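Local coordinates for putative uncharacterized protein (Mycobacterium tuberculosis, PDB 2Z99) that probably takes part in chromosome segregation and condensation during cell division, as the ScpB partner of the SMC complex, at residues 107-112 against 155-160. Sequence-based numbering, arbitrary orientation.
Sequences AVVAYR and FATTEL
V109 packs on strand 155-157 and A110 on T157, through van der Waals contact alone; no hydrogen bond links the two segments. CG1 of V109 does most of the work on the helix side. With CG1 anti to the backbone N (chi1 168°), this methyl lies over the strand backbone, 3.9 Å from A156 C. T157 CG2 flanks the same V109 CG1 at 4.0 Å. The main chain rather than the methyl of A156 receives it, because the A156 side chain points away from the helix. T157 answers from the strand: its CG2 sits close against the A110 backbone and CB, 3.4 Å from A110 CA and 3.7 Å from A110 CB. The axes of the short segments 107-112 and 155-157 cross almost perpendicularly, at -94° and 7.0 Å, consistent with the small patch, 172 Å² summed over both sides.

The chi1 of 57° that sends CG2 toward A110 leaves the T157 hydroxyl to hydrogen bond Q113 NE2, just beyond the helix segment. One residue on, T158 is the N-cap of the helix that follows, its OG1 bonded to F161 N and to G139 O.

In this winged-helix domain, strand 153-157 runs between 115-116 and 141-146, so the contact packs helix 100-112 against the central strand of the wing sheet. V109 also touches I141 of strand 141-146 and V120 of helix 117-124, while F155 packs on M132 and L136 of helix 129-137.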
ATOM      1  N   ALA A 107     -21.415  11.747 -30.883  1.00 49.84           N
ATOM      2  CA  ALA A 107     -22.217  11.210 -31.978  1.00 49.66           C
ATOM      3  C   ALA A 107     -22.639  12.308 -32.943  1.00 50.93           C
ATOM      4  O   ALA A 107     -22.664  12.104 -34.161  1.00 51.83           O
ATOM      5  CB  ALA A 107     -23.441  10.511 -31.429  1.00 48.28           C
ATOM      6  N   VAL A 108     -22.975  13.474 -32.403  1.00 49.93           N
ATOM      7  CA  VAL A 108     -23.383  14.576 -33.247  1.00 49.32           C
ATOM      8  C   VAL A 108     -22.250  14.928 -34.207  1.00 50.30           C
ATOM      9  O   VAL A 108     -22.476  15.073 -35.405  1.00 51.63           O
ATOM     10  CB  VAL A 108     -23.781  15.813 -32.397  1.00 47.60           C
ATOM     11  CG1 VAL A 108     -24.064  17.009 -33.297  1.00 46.40           C
ATOM     12  CG2 VAL A 108     -25.003  15.491 -31.577  1.00 44.63           C
ATOM     13  N   VAL A 109     -21.033  15.053 -33.684  1.00 51.31           N
ATOM     14  CA  VAL A 109     -19.881  15.380 -34.516  1.00 51.19           C
ATOM     15  C   VAL A 109     -19.618  14.256 -35.491  1.00 54.61           C
ATOM     16  O   VAL A 109     -19.323  14.493 -36.657  1.00 54.90           O
ATOM     17  CB  VAL A 109     -18.597  15.584 -33.687  1.00 49.75           C
ATOM     18  CG1 VAL A 109     -17.387  15.634 -34.607  1.00 47.63           C
ATOM     19  CG2 VAL A 109     -18.690  16.879 -32.890  1.00 45.69           C
ATOM     20  N   ALA A 110     -19.732  13.026 -35.004  1.00 57.65           N
ATOM     21  CA  ALA A 110     -19.490  11.847 -35.825  1.00 61.13           C
ATOM     22  C   ALA A 110     -20.407  11.764 -37.036  1.00 63.76           C
ATOM     23  O   ALA A 110     -19.941  11.596 -38.162  1.00 64.11           O
ATOM     24  CB  ALA A 110     -19.642  10.593 -34.981  1.00 60.23           C
ATOM     25  N   TYR A 111     -21.708  11.891 -36.797  1.00 66.71           N
ATOM     26  CA  TYR A 111     -22.705  11.804 -37.856  1.00 68.93           C
ATOM     27  C   TYR A 111     -22.859  13.042 -38.739  1.00 69.32           C
ATOM     28  O   TYR A 111     -23.373  12.947 -39.852  1.00 70.51           O
ATOM     29  CB  TYR A 111     -24.054  11.424 -37.243  1.00 71.31           C
ATOM     30  CG  TYR A 111     -24.172   9.961 -36.843  1.00 74.47           C
ATOM     31  CD1 TYR A 111     -24.463   8.981 -37.796  1.00 75.99           C
ATOM     32  CD2 TYR A 111     -24.024   9.563 -35.512  1.00 75.59           C
ATOM     33  CE1 TYR A 111     -24.611   7.634 -37.435  1.00 77.65           C
ATOM     34  CE2 TYR A 111     -24.167   8.217 -35.136  1.00 77.51           C
ATOM     35  CZ  TYR A 111     -24.465   7.258 -36.105  1.00 78.42           C
ATOM     36  OH  TYR A 111     -24.636   5.936 -35.744  1.00 78.85           O
ATOM     37  N   ARG A 112     -22.434  14.201 -38.253  1.00 69.97           N
ATOM     38  CA  ARG A 112     -22.531  15.424 -39.047  1.00 70.63           C
ATOM     39  C   ARG A 112     -21.129  15.895 -39.404  1.00 70.14           C
ATOM     40  O   ARG A 112     -20.943  16.973 -39.966  1.00 69.68           O
ATOM     41  CB  ARG A 112     -23.256  16.525 -38.270  1.00 73.71           C
ATOM     42  CG  ARG A 112     -24.763  16.370 -38.161  1.00 76.50           C
ATOM     43  CD  ARG A 112     -25.363  17.599 -37.488  1.00 79.88           C
ATOM     44  NE  ARG A 112     -26.812  17.698 -37.660  1.00 83.02           N
ATOM     45  CZ  ARG A 112     -27.692  16.858 -37.124  1.00 84.51           C
ATOM     46  NH1 ARG A 112     -27.279  15.844 -36.372  1.00 85.84           N
ATOM     47  NH2 ARG A 112     -28.989  17.031 -37.336  1.00 85.30           N
ATOM     48  N   PHE A 155     -15.337  20.737 -37.118  1.00 48.51           N
ATOM     49  CA  PHE A 155     -14.766  19.601 -36.398  1.00 46.75           C
ATOM     50  C   PHE A 155     -15.055  18.266 -37.045  1.00 47.74           C
ATOM     51  O   PHE A 155     -15.978  18.130 -37.848  1.00 46.92           O
ATOM     52  CB  PHE A 155     -15.292  19.541 -34.951  1.00 43.71           C
ATOM     53  CG  PHE A 155     -14.821  20.666 -34.082  1.00 42.27           C
ATOM     54  CD1 PHE A 155     -15.438  21.910 -34.134  1.00 41.23           C
ATOM     55  CD2 PHE A 155     -13.719  20.498 -33.250  1.00 42.56           C
ATOM     56  CE1 PHE A 155     -14.968  22.965 -33.378  1.00 41.18           C
ATOM     57  CE2 PHE A 155     -13.238  21.551 -32.487  1.00 41.48           C
ATOM     58  CZ  PHE A 155     -13.859  22.785 -32.549  1.00 42.44           C
ATOM     59  N   ALA A 156     -14.260  17.270 -36.671  1.00 47.86           N
ATOM     60  CA  ALA A 156     -14.446  15.928 -37.183  1.00 48.67           C
ATOM     61  C   ALA A 156     -13.885  14.931 -36.194  1.00 50.40           C
ATOM     62  O   ALA A 156     -13.067  15.271 -35.338  1.00 49.25           O
ATOM     63  CB  ALA A 156     -13.757  15.774 -38.528  1.00 48.11           C
ATOM     64  N   THR A 157     -14.348  13.696 -36.305  1.00 53.82           N
ATOM     65  CA  THR A 157     -13.875  12.636 -35.449  1.00 56.85           C
ATOM     66  C   THR A 157     -12.518  12.238 -36.004  1.00 59.12           C
ATOM     67  O   THR A 157     -12.317  12.223 -37.216  1.00 59.33           O
ATOM     68  CB  THR A 157     -14.813  11.434 -35.493  1.00 57.01           C
ATOM     69  OG1 THR A 157     -14.956  10.984 -36.847  1.00 59.06           O
ATOM     70  CG2 THR A 157     -16.176  11.809 -34.946  1.00 58.25           C
ATOM     71  N   THR A 158     -11.587  11.933 -35.111  1.00 62.07           N
ATOM     72  CA  THR A 158     -10.245  11.549 -35.509  1.00 64.63           C
ATOM     73  C   THR A 158     -10.217  10.113 -36.003  1.00 67.18           C
ATOM     74  O   THR A 158     -11.257   9.508 -36.243  1.00 68.64           O
ATOM     75  CB  THR A 158      -9.289  11.672 -34.329  1.00 64.61           C
ATOM     76  OG1 THR A 158      -9.659  10.725 -33.318  1.00 61.91           O
ATOM     77  CG2 THR A 158      -9.352  13.082 -33.748  1.00 65.45           C
ATOM     78  N   GLU A 159      -9.010   9.578 -36.159  1.00 70.86           N
ATOM     79  CA  GLU A 159      -8.816   8.203 -36.600  1.00 73.13           C
ATOM     80  C   GLU A 159      -8.927   7.330 -35.351  1.00 73.98           C
ATOM     81  O   GLU A 159      -9.476   6.228 -35.387  1.00 74.10           O
ATOM     82  CB  GLU A 159      -7.427   8.040 -37.218  1.00 75.82           C
ATOM     83  CG  GLU A 159      -7.108   9.017 -38.343  1.00 79.07           C
ATOM     84  CD  GLU A 159      -7.995   8.829 -39.561  1.00 81.57           C
ATOM     85  OE1 GLU A 159      -8.017   7.705 -40.116  1.00 83.44           O
ATOM     86  OE2 GLU A 159      -8.665   9.806 -39.966  1.00 81.48           O
ATOM     87  N   LEU A 160      -8.399   7.847 -34.247  1.00 74.94           N
ATOM     88  CA  LEU A 160      -8.428   7.156 -32.967  1.00 77.17           C
ATOM     89  C   LEU A 160      -9.879   6.866 -32.593  1.00 79.03           C
ATOM     90  O   LEU A 160     -10.176   5.855 -31.952  1.00 79.83           O
ATOM     91  CB  LEU A 160      -7.764   8.029 -31.899  1.00 76.58           C
ATOM     92  CG  LEU A 160      -7.354   7.395 -30.569  1.00 76.18           C
ATOM     93  CD1 LEU A 160      -6.610   8.434 -29.746  1.00 74.71           C
ATOM     94  CD2 LEU A 160      -8.571   6.875 -29.820  1.00 76.03           C
TER